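Local coordinates for alpha-galactosidase 1 (PDB 3LRK), which hydrolyses terminal, non-reducing alpha-D-galactose residues from alpha-D-galactosides, including galactose oligosaccharides, galactomannans and galactolipids, at residues M96-V99 against A100-H104; A135-F138 against A139-V143; R55-L59 against G60-M64; G78-S81 against D82-V86; E118-C121 against A122-G126. The protein carries 1 engineered substitution. One frame throughout, in Å; residues are numbered along the deposited sequence.

Interaction 1: M96-V99 against A100-H104; sequences MGHV and ADHLH. With NA (sodium ion), chain K; NAG (2-acetamido-2-deoxy-beta-D-glucopyranose), chain D.
His98 holds CG anti to its backbone N (chi1 -165°), which brings NE2 toward His102 at a shared sodium ion. The two stand one turn apart on helix 96-105 of the TIM-barrel domain, an i/i+4 histidine pair that chelates a metal. Each NE2 lies 2.3 Å from the sodium ion, and five further ligand atoms come from elsewhere in the structure. The rings meet in an offset edge-to-face pair, the edge of His102 toward the face of His98, with planes at 76°. Binding through NE2 to one ion probably limits the rotation of both rings. The N-linked sugar of Asn105 adds its acetamide methyl, C8, which sits over the centre of one face of His102. On the barrel side, Val99 and Leu103 lie side by side and point the same way, CG1 of Val99 4.1 Å from CD1 of Leu103. Leu103 also packs on Phe110 of strand 109-115, and Val99 on Leu49 of helix 46-58. The carboxylate of Asp101 turns to Arg142, a salt bridge outside this turn. Leu103 N bonds to Val99 O at 3.0 Å. The bond from His102 N to His98 O is long, at 3.3 Å, but nearly straight, with 171° at the hydrogen.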
loop_
_atom_site.group_PDB
_atom_site.type_symbol
_atom_site.label_atom_id
_atom_site.label_comp_id
_atom_site.label_asym_id
_atom_site.label_seq_id
_atom_site.Cartn_x
_atom_site.Cartn_y
_atom_site.Cartn_z
ATOM N N MET A 96 33.701 -26.901 12.058
ATOM C CA MET A 96 33.792 -25.484 11.725
ATOM C C MET A 96 34.794 -24.746 12.613
ATOM O O MET A 96 35.489 -23.862 12.141
ATOM C CB MET A 96 32.404 -24.822 11.810
ATOM C CG MET A 96 31.327 -25.523 10.941
ATOM S SD MET A 96 31.871 -25.990 9.271
ATOM C CE MET A 96 32.320 -24.422 8.588
ATOM N N GLY A 97 34.865 -25.115 13.892
ATOM C CA GLY A 97 35.749 -24.432 14.848
ATOM C C GLY A 97 37.194 -24.483 14.377
ATOM O O GLY A 97 37.949 -23.538 14.559
ATOM N N HIS A 98 37.568 -25.595 13.751
ATOM C CA HIS A 98 38.906 -25.734 13.170
ATOM C C HIS A 98 39.187 -24.768 12.002
ATOM O O HIS A 98 40.323 -24.288 11.838
ATOM C CB HIS A 98 39.149 -27.179 12.739
ATOM C CG HIS A 98 40.588 -27.484 12.483
ATOM N ND1 HIS A 98 41.542 -27.436 13.477
ATOM C CD2 HIS A 98 41.244 -27.811 11.346
ATOM C CE1 HIS A 98 42.721 -27.735 12.968
ATOM N NE2 HIS A 98 42.565 -27.979 11.681
ATOM N N VAL A 99 38.163 -24.489 11.197
ATOM C CA VAL A 99 38.256 -23.454 10.147
ATOM C C VAL A 99 38.458 -22.075 10.794
ATOM O O VAL A 99 39.322 -21.312 10.370
ATOM C CB VAL A 99 36.999 -23.431 9.229
ATOM C CG1 VAL A 99 37.150 -22.398 8.076
ATOM C CG2 VAL A 99 36.695 -24.827 8.688
ATOM N N ALA A 100 37.661 -21.774 11.824
ATOM C CA ALA A 100 37.797 -20.532 12.604
ATOM C C ALA A 100 39.223 -20.323 13.132
ATOM O O ALA A 100 39.743 -19.211 13.099
ATOM C CB ALA A 100 36.812 -20.538 13.769
ATOM N N ASP A 101 39.829 -21.396 13.634
ATOM C CA ASP A 101 41.172 -21.352 14.253
ATOM C C ASP A 101 42.246 -20.986 13.239
ATOM O O ASP A 101 43.109 -20.139 13.511
ATOM C CB ASP A 101 41.504 -22.700 14.903
ATOM C CG ASP A 101 40.603 -23.025 16.082
ATOM O OD1 ASP A 101 39.977 -22.107 16.652
ATOM O OD2 ASP A 101 40.515 -24.213 16.438
ATOM N N HIS A 102 42.191 -21.632 12.072
ATOM C CA HIS A 102 43.051 -21.280 10.929
ATOM C C HIS A 102 42.873 -19.829 10.499
ATOM O O HIS A 102 43.855 -19.116 10.249
ATOM C CB HIS A 102 42.746 -22.190 9.738
ATOM C CG HIS A 102 43.512 -23.468 9.738
ATOM N ND1 HIS A 102 44.888 -23.504 9.771
ATOM C CD2 HIS A 102 43.101 -24.757 9.680
ATOM C CE1 HIS A 102 45.295 -24.760 9.744
ATOM N NE2 HIS A 102 44.231 -25.537 9.681
ATOM N N LEU A 103 41.617 -19.386 10.410
ATOM C CA LEU A 103 41.331 -17.994 10.066
ATOM C C LEU A 103 41.894 -17.022 11.106
ATOM O O LEU A 103 42.592 -16.071 10.748
ATOM C CB LEU A 103 39.825 -17.767 9.816
ATOM C CG LEU A 103 39.271 -18.498 8.577
ATOM C CD1 LEU A 103 37.741 -18.402 8.483
ATOM C CD2 LEU A 103 39.908 -17.978 7.294
ATOM N N HIS A 104 41.610 -17.275 12.383
ATOM C CA HIS A 104 42.081 -16.414 13.468
ATOM C C HIS A 104 43.611 -16.367 13.542
ATOM O O HIS A 104 44.192 -15.322 13.838
ATOM C CB HIS A 104 41.489 -16.864 14.812
ATOM C CG HIS A 104 39.996 -16.721 14.887
ATOM N ND1 HIS A 104 39.211 -17.504 15.708
ATOM C CD2 HIS A 104 39.146 -15.901 14.224
ATOM C CE1 HIS A 104 37.943 -17.160 15.561
ATOM N NE2 HIS A 104 37.877 -16.187 14.668
HETATM NA NA NA K . 44.068 -27.810 9.948
HETATM C C1 NAG D . 46.670 -21.394 16.086
HETATM C C2 NAG D . 46.858 -22.905 16.004
HETATM C C3 NAG D . 46.929 -23.505 17.410
HETATM C C4 NAG D . 47.978 -22.794 18.272
HETATM C C5 NAG D . 47.852 -21.275 18.154
HETATM C C6 NAG D . 49.061 -20.572 18.765
HETATM C C7 NAG D . 45.894 -23.757 13.910
HETATM C C8 NAG D . 44.797 -24.571 13.291
HETATM N N2 NAG D . 45.803 -23.537 15.225
HETATM O O3 NAG D . 47.223 -24.881 17.333
HETATM O O4 NAG D . 47.835 -23.183 19.629
HETATM O O5 NAG D . 47.765 -20.853 16.801
HETATM O O6 NAG D . 48.645 -19.260 19.073
HETATM O O7 NAG D . 46.813 -23.323 13.213
#

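Interaction 2: A135-F138 against A139-V143; sequences AQFF and ANNRV
Gln136 reaches along the helix surface to Asn140, one turn on. Its CB packs on Phe84 of the neighbouring hairpin. CG, swung anti to the backbone N (chi1 -166°), lies 4.0 Å from Asn140 OD1. The chain bends at chi2, and CD carries NE2 to within 2.8 Å of Asn140 OD1, a hydrogen bond. OD1 lies near the amide plane of Gln136, while NE2 stands above the carbonyl plane of Asn140, off its lone pairs. The two amide planes are 55° apart. Beyond Asn140, helix 131-140 ends in a Schellman motif. Arg142 takes positive phi, Val143 N bonds to Phe138 O at 3.1 Å, and Arg142 N to Ala139 O. The apolar contact beneath this closure is Phe138 CB on Val143 CB at 4.0 Å. Both side chains also pack on Met112 of strand 109-115, so the helix end is seated on the barrel before strand 145-149 begins. The partly exposed flank is thus linked by amides and the barrel side by hydrocarbon, while the turn gives Phe138 O and Ala139 O donors.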
loop_
_atom_site.group_PDB
_atom_site.type_symbol
_atom_site.label_atom_id
_atom_site.label_comp_id
_atom_site.label_asym_id
_atom_site.label_seq_id
_atom_site.Cartn_x
_atom_site.Cartn_y
_atom_site.Cartn_z
ATOM N N ALA A 135 22.638 -20.388 17.662
ATOM C CA ALA A 135 23.588 -19.406 18.195
ATOM C C ALA A 135 24.686 -20.091 19.021
ATOM O O ALA A 135 25.856 -19.739 18.891
ATOM C CB ALA A 135 22.862 -18.348 19.032
ATOM N N GLN A 136 24.302 -21.049 19.873
ATOM C CA GLN A 136 25.252 -21.843 20.654
ATOM C C GLN A 136 26.236 -22.630 19.784
ATOM O O GLN A 136 27.449 -22.612 20.040
ATOM C CB GLN A 136 24.538 -22.790 21.627
ATOM C CG GLN A 136 25.469 -23.392 22.697
ATOM C CD GLN A 136 26.140 -22.322 23.560
ATOM O OE1 GLN A 136 25.477 -21.451 24.124
ATOM N NE2 GLN A 136 27.463 -22.378 23.645
ATOM N N PHE A 137 25.714 -23.313 18.764
ATOM C CA PHE A 137 26.571 -23.945 17.751
ATOM C C PHE A 137 27.599 -22.966 17.165
ATOM O O PHE A 137 28.800 -23.298 17.070
ATOM C CB PHE A 137 25.740 -24.598 16.620
ATOM C CG PHE A 137 26.582 -25.103 15.482
ATOM C CD1 PHE A 137 27.034 -26.423 15.465
ATOM C CD2 PHE A 137 26.950 -24.253 14.440
ATOM C CE1 PHE A 137 27.828 -26.877 14.430
ATOM C CE2 PHE A 137 27.758 -24.709 13.403
ATOM C CZ PHE A 137 28.188 -26.027 13.399
ATOM N N PHE A 138 27.152 -21.768 16.770
ATOM C CA PHE A 138 28.077 -20.812 16.158
ATOM C C PHE A 138 29.165 -20.353 17.151
ATOM O O PHE A 138 30.337 -20.268 16.795
ATOM C CB PHE A 138 27.349 -19.620 15.509
ATOM C CG PHE A 138 26.433 -20.015 14.370
ATOM C CD1 PHE A 138 26.924 -20.724 13.266
ATOM C CD2 PHE A 138 25.079 -19.685 14.407
ATOM C CE1 PHE A 138 26.073 -21.098 12.217
ATOM C CE2 PHE A 138 24.224 -20.059 13.366
ATOM C CZ PHE A 138 24.719 -20.763 12.267
ATOM N N ALA A 139 28.768 -20.088 18.392
ATOM C CA ALA A 139 29.715 -19.710 19.447
ATOM C C ALA A 139 30.677 -20.853 19.812
ATOM O O ALA A 139 31.873 -20.612 20.018
ATOM C CB ALA A 139 28.978 -19.232 20.658
ATOM N N ASN A 140 30.162 -22.085 19.873
ATOM C CA ASN A 140 31.003 -23.277 20.125
ATOM C C ASN A 140 32.072 -23.441 19.054
ATOM O O ASN A 140 33.168 -23.946 19.320
ATOM C CB ASN A 140 30.161 -24.557 20.187
ATOM C CG ASN A 140 29.377 -24.689 21.475
ATOM O OD1 ASN A 140 29.465 -23.843 22.376
ATOM N ND2 ASN A 140 28.587 -25.750 21.567
ATOM N N ASN A 141 31.729 -23.018 17.838
ATOM C CA ASN A 141 32.622 -23.093 16.688
ATOM C C ASN A 141 33.396 -21.807 16.397
ATOM O O ASN A 141 33.996 -21.661 15.333
ATOM C CB ASN A 141 31.847 -23.606 15.474
ATOM C CG ASN A 141 31.453 -25.051 15.644
ATOM O OD1 ASN A 141 30.346 -25.358 16.100
ATOM N ND2 ASN A 141 32.387 -25.953 15.359
ATOM N N ARG A 142 33.358 -20.880 17.359
ATOM C CA ARG A 142 34.234 -19.687 17.386
ATOM C C ARG A 142 34.024 -18.752 16.193
ATOM O O ARG A 142 34.952 -18.120 15.685
ATOM C CB ARG A 142 35.708 -20.107 17.577
ATOM C CG ARG A 142 35.882 -20.889 18.879
ATOM C CD ARG A 142 37.286 -21.418 19.077
ATOM N NE ARG A 142 37.636 -22.576 18.246
ATOM C CZ ARG A 142 37.229 -23.828 18.461
ATOM N NH1 ARG A 142 36.401 -24.114 19.457
ATOM N NH2 ARG A 142 37.656 -24.807 17.676
ATOM N N VAL A 143 32.759 -18.660 15.789
ATOM C CA VAL A 143 32.291 -17.791 14.721
ATOM C C VAL A 143 32.218 -16.332 15.210
ATOM O O VAL A 143 31.882 -16.090 16.355
ATOM C CB VAL A 143 30.889 -18.295 14.248
ATOM C CG1 VAL A 143 30.202 -17.298 13.305
ATOM C CG2 VAL A 143 31.027 -19.668 13.584
#

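Interaction 3: R55-L59 against G60-M64; sequences RISDL and GLKDM. With NAG (2-acetamido-2-deoxy-beta-D-glucopyranose), chain C.
The carboxylate of Asp63 is tied to Ser57 by one water, which donates to Ser57 O at 2.7 Å and to Asp63 OD2 at 2.8 Å. NAG N2 of a bound glycan gives the same OD2 a bond of 2.8 Å. OD1 turns to Thr424. On the helix, the Arg55 guanidinium has Leu59 CD2 3.7 Å above one face, toward the rim. Its nitrogens bond to Val296 O and Leu410 O. Helix 46-58 ends in a Schellman motif at Gly60, which has positive phi. Gly60 N bonds to Ser57 O at 2.9 Å, and Leu61 N weakly to Ile56 O. Lys62 N also bonds to Ile56 O. The Ile56 and Leu61 side chains cross at about a right angle, Ile56 CG2 touching CB of Leu61 at 3.9 Å. Lys62 bends at chi3 (82°), which brings NZ back to Ser57 OG at 3.1 Å. NZ also bonds to Asn106 O, and the lysine makes a cation-pi contact with Phe108. A methionine in place of Lys62 would probably leave Ser57 OG and Asn106 O without this donor and Phe108 without its cation. Leu59 CB meets Leu61 CG at 4.2 Å.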
loop_
_atom_site.group_PDB
_atom_site.type_symbol
_atom_site.label_atom_id
_atom_site.label_comp_id
_atom_site.label_asym_id
_atom_site.label_seq_id
_atom_site.Cartn_x
_atom_site.Cartn_y
_atom_site.Cartn_z
ATOM N N ARG A 55 44.857 -16.196 -0.173
ATOM C CA ARG A 55 44.928 -15.281 -1.318
ATOM C C ARG A 55 44.567 -13.848 -0.924
ATOM O O ARG A 55 45.250 -12.917 -1.325
ATOM C CB ARG A 55 44.029 -15.782 -2.456
ATOM C CG ARG A 55 43.907 -14.874 -3.686
ATOM C CD ARG A 55 45.181 -14.834 -4.524
ATOM N NE ARG A 55 44.909 -14.462 -5.916
ATOM C CZ ARG A 55 45.844 -14.224 -6.838
ATOM N NH1 ARG A 55 47.139 -14.288 -6.535
ATOM N NH2 ARG A 55 45.479 -13.909 -8.073
ATOM N N ILE A 56 43.512 -13.675 -0.122
ATOM C CA ILE A 56 43.099 -12.335 0.332
ATOM C C ILE A 56 44.166 -11.704 1.227
ATOM O O ILE A 56 44.435 -10.504 1.138
ATOM C CB ILE A 56 41.698 -12.364 1.022
ATOM C CG1 ILE A 56 40.622 -12.688 -0.026
ATOM C CG2 ILE A 56 41.388 -11.035 1.728
ATOM C CD1 ILE A 56 39.226 -12.846 0.528
ATOM N N SER A 57 44.771 -12.522 2.082
ATOM C CA SER A 57 45.927 -12.098 2.865
ATOM C C SER A 57 47.098 -11.676 1.954
ATOM O O SER A 57 47.617 -10.557 2.079
ATOM C CB SER A 57 46.362 -13.211 3.828
ATOM O OG SER A 57 47.328 -12.731 4.745
ATOM N N ASP A 58 47.494 -12.565 1.039
ATOM C CA ASP A 58 48.688 -12.340 0.198
ATOM C C ASP A 58 48.538 -11.149 -0.751
ATOM O O ASP A 58 49.517 -10.443 -1.019
ATOM C CB ASP A 58 49.084 -13.606 -0.575
ATOM C CG ASP A 58 49.568 -14.725 0.330
ATOM O OD1 ASP A 58 49.977 -14.456 1.485
ATOM O OD2 ASP A 58 49.545 -15.893 -0.122
ATOM N N LEU A 59 47.316 -10.906 -1.232
ATOM C CA LEU A 59 47.034 -9.721 -2.062
ATOM C C LEU A 59 47.028 -8.411 -1.270
ATOM O O LEU A 59 46.886 -7.334 -1.849
ATOM C CB LEU A 59 45.720 -9.881 -2.850
ATOM C CG LEU A 59 45.633 -11.020 -3.879
ATOM C CD1 LEU A 59 44.226 -11.096 -4.479
ATOM C CD2 LEU A 59 46.701 -10.906 -4.987
ATOM N N GLY A 60 47.179 -8.502 0.050
ATOM C CA GLY A 60 47.222 -7.317 0.908
ATOM C C GLY A 60 45.838 -6.728 1.131
ATOM O O GLY A 60 45.704 -5.631 1.659
ATOM N N LEU A 61 44.811 -7.466 0.710
ATOM C CA LEU A 61 43.421 -7.027 0.867
ATOM C C LEU A 61 42.936 -7.173 2.307
ATOM O O LEU A 61 42.181 -6.327 2.800
ATOM C CB LEU A 61 42.504 -7.763 -0.113
ATOM C CG LEU A 61 42.646 -7.329 -1.581
ATOM C CD1 LEU A 61 41.738 -8.147 -2.475
ATOM C CD2 LEU A 61 42.371 -5.828 -1.755
ATOM N N LYS A 62 43.397 -8.227 2.984
ATOM C CA LYS A 62 43.125 -8.412 4.415
ATOM C C LYS A 62 43.552 -7.184 5.224
ATOM O O LYS A 62 42.774 -6.653 6.024
ATOM C CB LYS A 62 43.822 -9.666 4.949
ATOM C CG LYS A 62 43.609 -9.921 6.455
ATOM C CD LYS A 62 44.526 -11.041 6.977
ATOM C CE LYS A 62 45.935 -10.524 7.283
ATOM N NZ LYS A 62 46.888 -11.632 7.574
ATOM N N ASP A 63 44.781 -6.721 5.000
ATOM C CA ASP A 63 45.297 -5.590 5.768
ATOM C C ASP A 63 44.753 -4.230 5.317
ATOM O O ASP A 63 45.081 -3.196 5.919
ATOM C CB ASP A 63 46.828 -5.613 5.818
ATOM C CG ASP A 63 47.361 -6.759 6.657
ATOM O OD1 ASP A 63 47.044 -6.812 7.861
ATOM O OD2 ASP A 63 48.104 -7.608 6.122
ATOM N N MET A 64 43.914 -4.230 4.279
ATOM C CA MET A 64 43.140 -3.036 3.912
ATOM C C MET A 64 41.818 -2.979 4.685
ATOM O O MET A 64 41.142 -1.950 4.709
ATOM C CB MET A 64 42.872 -2.966 2.406
ATOM C CG MET A 64 44.123 -2.878 1.538
ATOM S SD MET A 64 43.833 -2.156 -0.090
ATOM C CE MET A 64 43.556 -0.438 0.361
HETATM C C1 NAG C . 50.497 -4.866 7.427
HETATM C C2 NAG C . 51.198 -6.102 6.853
HETATM C C3 NAG C . 51.179 -7.309 7.796
HETATM C C4 NAG C . 51.384 -6.994 9.283
HETATM C C5 NAG C . 50.969 -5.566 9.683
HETATM C C6 NAG C . 51.811 -5.101 10.865
HETATM C C7 NAG C . 51.170 -6.227 4.424
HETATM C C8 NAG C . 50.640 -6.984 3.245
HETATM N N2 NAG C . 50.599 -6.494 5.594
HETATM O O3 NAG C . 52.169 -8.230 7.384
HETATM O O4 NAG C . 50.596 -7.913 10.029
HETATM O O5 NAG C . 51.118 -4.590 8.660
HETATM O O6 NAG C . 51.104 -4.108 11.568
HETATM O O7 NAG C . 52.079 -5.412 4.290
HETATM O O HOH W 1 46.944 -8.504 3.747
#

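Interaction 4: G78-S81 against D82-V86; sequences GRDS and DGFLV
Arg79 and Leu85 lie side by side and point the same way, from a non-hydrogen-bonded pair of the antiparallel hairpin 76-79/85-87. Arg79 is extended from CG to NE, which carries NH1 to Gly83 O. Leu85 CD2 sits 3.7 Å above one guanidinium face, toward the rim. Gly83 O meets the edge near the plane, accepting from NH1 of Arg79 at 2.9 Å. NH2 forms a salt bridge with Asp134 of helix 131-140. Asp80 and Phe84 also run alongside each other, with carboxylate and ring planes 21° apart and Asp80 OD2 3.4 Å from Phe84 CB. The side chain of Asp80 folds back over the turn because CG stands between the backbone N and the carbonyl carbon (chi1 69°). OD1 of Asp80 there accepts from Phe84 N at 3.0 Å, from above the carboxylate plane, and weakly from Asp82 N. The type I turn from Asp80 to Gly83 is closed by Gly83 N to Asp80 O, and Asp80 N bonds to Phe84 O at 2.8 Å. Val86 CG2 packs on Asp80 CB at 3.7 Å. The hairpin lies at the surface against helix 131-140, where Phe84 rests on Phe137 and Asn140, and Leu85 on Asp134.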
loop_
_atom_site.group_PDB
_atom_site.type_symbol
_atom_site.label_atom_id
_atom_site.label_comp_id
_atom_site.label_asym_id
_atom_site.label_seq_id
_atom_site.Cartn_x
_atom_site.Cartn_y
_atom_site.Cartn_z
ATOM N N GLY A 78 22.540 -31.551 8.264
ATOM C CA GLY A 78 21.360 -31.877 9.076
ATOM C C GLY A 78 21.539 -31.489 10.533
ATOM O O GLY A 78 22.330 -30.584 10.854
ATOM N N ARG A 79 20.810 -32.175 11.414
ATOM C CA ARG A 79 20.900 -31.961 12.862
ATOM C C ARG A 79 21.123 -33.297 13.578
ATOM O O ARG A 79 20.632 -34.344 13.124
ATOM C CB ARG A 79 19.638 -31.264 13.407
ATOM C CG ARG A 79 19.352 -29.907 12.775
ATOM C CD ARG A 79 18.159 -29.172 13.402
ATOM N NE ARG A 79 18.078 -27.811 12.869
ATOM C CZ ARG A 79 18.677 -26.744 13.417
ATOM N NH1 ARG A 79 19.382 -26.869 14.534
ATOM N NH2 ARG A 79 18.574 -25.551 12.842
ATOM N N ASP A 80 21.861 -33.262 14.686
ATOM C CA ASP A 80 22.143 -34.475 15.473
ATOM C C ASP A 80 20.982 -34.858 16.401
ATOM O O ASP A 80 19.938 -34.201 16.390
ATOM C CB ASP A 80 23.477 -34.341 16.241
ATOM C CG ASP A 80 23.429 -33.304 17.374
ATOM O OD1 ASP A 80 22.329 -32.940 17.847
ATOM O OD2 ASP A 80 24.520 -32.873 17.814
ATOM N N SER A 81 21.164 -35.899 17.217
ATOM C CA SER A 81 20.093 -36.372 18.111
ATOM C C SER A 81 19.685 -35.348 19.182
ATOM O O SER A 81 18.597 -35.437 19.746
ATOM C CB SER A 81 20.454 -37.715 18.764
ATOM O OG SER A 81 21.501 -37.569 19.710
ATOM N N ASP A 82 20.559 -34.382 19.450
ATOM C CA ASP A 82 20.237 -33.274 20.356
ATOM C C ASP A 82 19.634 -32.063 19.656
ATOM O O ASP A 82 19.325 -31.056 20.304
ATOM C CB ASP A 82 21.480 -32.851 21.136
ATOM C CG ASP A 82 21.821 -33.819 22.243
ATOM O OD1 ASP A 82 20.897 -34.212 22.995
ATOM O OD2 ASP A 82 23.005 -34.197 22.353
ATOM N N GLY A 83 19.470 -32.151 18.342
ATOM C CA GLY A 83 18.884 -31.060 17.570
ATOM C C GLY A 83 19.885 -29.999 17.148
ATOM O O GLY A 83 19.500 -28.983 16.572
ATOM N N PHE A 84 21.166 -30.242 17.428
ATOM C CA PHE A 84 22.250 -29.343 17.037
ATOM C C PHE A 84 22.587 -29.469 15.570
ATOM O O PHE A 84 22.600 -30.583 15.026
ATOM C CB PHE A 84 23.514 -29.634 17.851
ATOM C CG PHE A 84 23.920 -28.518 18.764
ATOM C CD1 PHE A 84 23.071 -28.078 19.772
ATOM C CD2 PHE A 84 25.173 -27.924 18.633
ATOM C CE1 PHE A 84 23.457 -27.051 20.623
ATOM C CE2 PHE A 84 25.568 -26.893 19.484
ATOM C CZ PHE A 84 24.710 -26.458 20.477
ATOM N N LEU A 85 22.876 -28.331 14.940
ATOM C CA LEU A 85 23.400 -28.291 13.583
ATOM C C LEU A 85 24.649 -29.155 13.474
ATOM O O LEU A 85 25.484 -29.162 14.386
ATOM C CB LEU A 85 23.774 -26.860 13.180
ATOM C CG LEU A 85 22.646 -25.872 12.864
ATOM C CD1 LEU A 85 23.174 -24.449 12.923
ATOM C CD2 LEU A 85 22.035 -26.182 11.505
ATOM N N VAL A 86 24.752 -29.873 12.360
ATOM C CA VAL A 86 25.932 -30.681 12.040
ATOM C C VAL A 86 26.533 -30.154 10.736
ATOM O O VAL A 86 25.838 -30.061 9.728
ATOM C CB VAL A 86 25.568 -32.196 11.919
ATOM C CG1 VAL A 86 26.794 -33.047 11.551
ATOM C CG2 VAL A 86 24.961 -32.704 13.220
#

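Interaction 5: E118-C121 against A122-G126; sequences EYTC and AGYPG
Thr120 and Tyr124 hold together a type I beta turn, Thr120 to Gly123, in the loop between strand 109-115 and helix 131-140 of the TIM barrel. The tight part centres on buried Thr120. Its OG1 sits between the backbone N and the carbonyl carbon (chi1 65°), facing across the turn to accept from Tyr124 N at 2.9 Å. The same oxygen lies near the ring plane of Tyr124, at the edge, 3.3 Å from CB of Tyr124. Thr120 N bonds to Tyr124 O at 2.7 Å, and Gly123 N closes the turn on Thr120 O. The methyl CG2 of Thr120 lies against Pro125 O at 3.5 Å. OG1 also bonds to Asp73, a substrate-binding residue, which takes a second bond from Ala122 N. A valine in place of Thr120 would probably leave Tyr124 N without its acceptor and Asp73 with one partner fewer. Cys121 is tied to Cys151 by a disulfide, and its side chain lies about 3 Å, nearest atoms, from that of Asp149, the nucleophile. On the looser side, the Glu118 and Tyr119 side chains make few contacts across the loop, though Gly126 N still bonds to Glu118 O at 2.9 Å. Tyr119 also packs on Pro21 of a second subunit. Tyr124 O comes to the edge of the Tyr119 ring, near its plane, 3.9 Å from CD2 of Tyr119.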
loop_
_atom_site.group_PDB
_atom_site.type_symbol
_atom_site.label_atom_id
_atom_site.label_comp_id
_atom_site.label_asym_id
_atom_site.label_seq_id
_atom_site.Cartn_x
_atom_site.Cartn_y
_atom_site.Cartn_z
ATOM N N GLU A 118 12.478 -22.064 8.389
ATOM C CA GLU A 118 12.520 -23.499 8.558
ATOM C C GLU A 118 13.747 -24.077 7.839
ATOM O O GLU A 118 14.381 -25.011 8.329
ATOM C CB GLU A 118 11.231 -24.100 7.989
ATOM C CG GLU A 118 11.086 -25.581 8.266
ATOM C CD GLU A 118 9.819 -26.180 7.696
ATOM O OE1 GLU A 118 9.683 -27.418 7.799
ATOM O OE2 GLU A 118 8.970 -25.425 7.162
ATOM N N TYR A 119 14.043 -23.511 6.669
ATOM C CA TYR A 119 15.176 -23.902 5.835
ATOM C C TYR A 119 15.925 -22.668 5.392
ATOM O O TYR A 119 15.387 -21.562 5.419
ATOM C CB TYR A 119 14.699 -24.627 4.568
ATOM C CG TYR A 119 13.797 -25.797 4.832
ATOM C CD1 TYR A 119 12.412 -25.689 4.649
ATOM C CD2 TYR A 119 14.318 -27.014 5.287
ATOM C CE1 TYR A 119 11.574 -26.772 4.882
ATOM C CE2 TYR A 119 13.493 -28.097 5.533
ATOM C CZ TYR A 119 12.123 -27.968 5.336
ATOM O OH TYR A 119 11.318 -29.040 5.588
ATOM N N THR A 120 17.164 -22.877 4.947
ATOM C CA THR A 120 17.934 -21.835 4.297
ATOM C C THR A 120 17.421 -21.689 2.871
ATOM O O THR A 120 16.601 -22.487 2.409
ATOM C CB THR A 120 19.436 -22.164 4.292
ATOM O OG1 THR A 120 19.666 -23.339 3.495
ATOM C CG2 THR A 120 19.930 -22.408 5.721
ATOM N N CYS A 121 17.911 -20.679 2.166
ATOM C CA CYS A 121 17.484 -20.458 0.789
ATOM C C CYS A 121 17.784 -21.636 -0.154
ATOM O O CYS A 121 17.015 -21.900 -1.078
ATOM C CB CYS A 121 18.054 -19.152 0.262
ATOM S SG CYS A 121 17.451 -17.701 1.159
ATOM N N ALA A 122 18.880 -22.351 0.100
ATOM C CA ALA A 122 19.215 -23.552 -0.672
ATOM C C ALA A 122 18.621 -24.840 -0.099
ATOM O O ALA A 122 18.909 -25.935 -0.591
ATOM C CB ALA A 122 20.729 -23.678 -0.839
ATOM N N GLY A 123 17.803 -24.711 0.945
ATOM C CA GLY A 123 17.035 -25.833 1.493
ATOM C C GLY A 123 17.692 -26.651 2.580
ATOM O O GLY A 123 17.262 -27.772 2.859
ATOM N N TYR A 124 18.737 -26.094 3.196
ATOM C CA TYR A 124 19.406 -26.710 4.342
ATOM C C TYR A 124 18.694 -26.301 5.633
ATOM O O TYR A 124 17.831 -25.433 5.590
ATOM C CB TYR A 124 20.881 -26.284 4.353
ATOM C CG TYR A 124 21.628 -26.854 3.178
ATOM C CD1 TYR A 124 21.456 -26.327 1.889
ATOM C CD2 TYR A 124 22.477 -27.951 3.340
ATOM C CE1 TYR A 124 22.129 -26.866 0.798
ATOM C CE2 TYR A 124 23.153 -28.502 2.250
ATOM C CZ TYR A 124 22.978 -27.948 0.993
ATOM O OH TYR A 124 23.652 -28.474 -0.073
ATOM N N PRO A 125 19.024 -26.945 6.779
ATOM C CA PRO A 125 18.356 -26.618 8.044
ATOM C C PRO A 125 18.417 -25.138 8.414
ATOM O O PRO A 125 19.494 -24.545 8.449
ATOM C CB PRO A 125 19.112 -27.454 9.082
ATOM C CG PRO A 125 19.756 -28.550 8.300
ATOM C CD PRO A 125 20.003 -28.041 6.932
ATOM N N GLY A 126 17.246 -24.568 8.689
ATOM C CA GLY A 126 17.122 -23.175 9.108
ATOM C C GLY A 126 16.950 -23.050 10.611
ATOM O O GLY A 126 16.680 -24.040 11.301
#

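Interactions 1 and 3 are the buried contacts, 2 and 5 are partly buried, and 4 lies at the surface. All belong to the TIM-barrel domain. Interactions 2 and 3 both end a helix with a Schellman motif, one cushioned by hydrocarbon, the other joined to a glycan through an acid and a water. Interactions 4 and 5 both build on a type I turn whose first side chain accepts from the backbone, a carboxylate in 4 and a hydroxyl in 5. Interaction 1 alone holds a metal. A salt bridge joins interactions 1 and 2, while interaction 4 packs on 2 and hydrogen-bonds to 5.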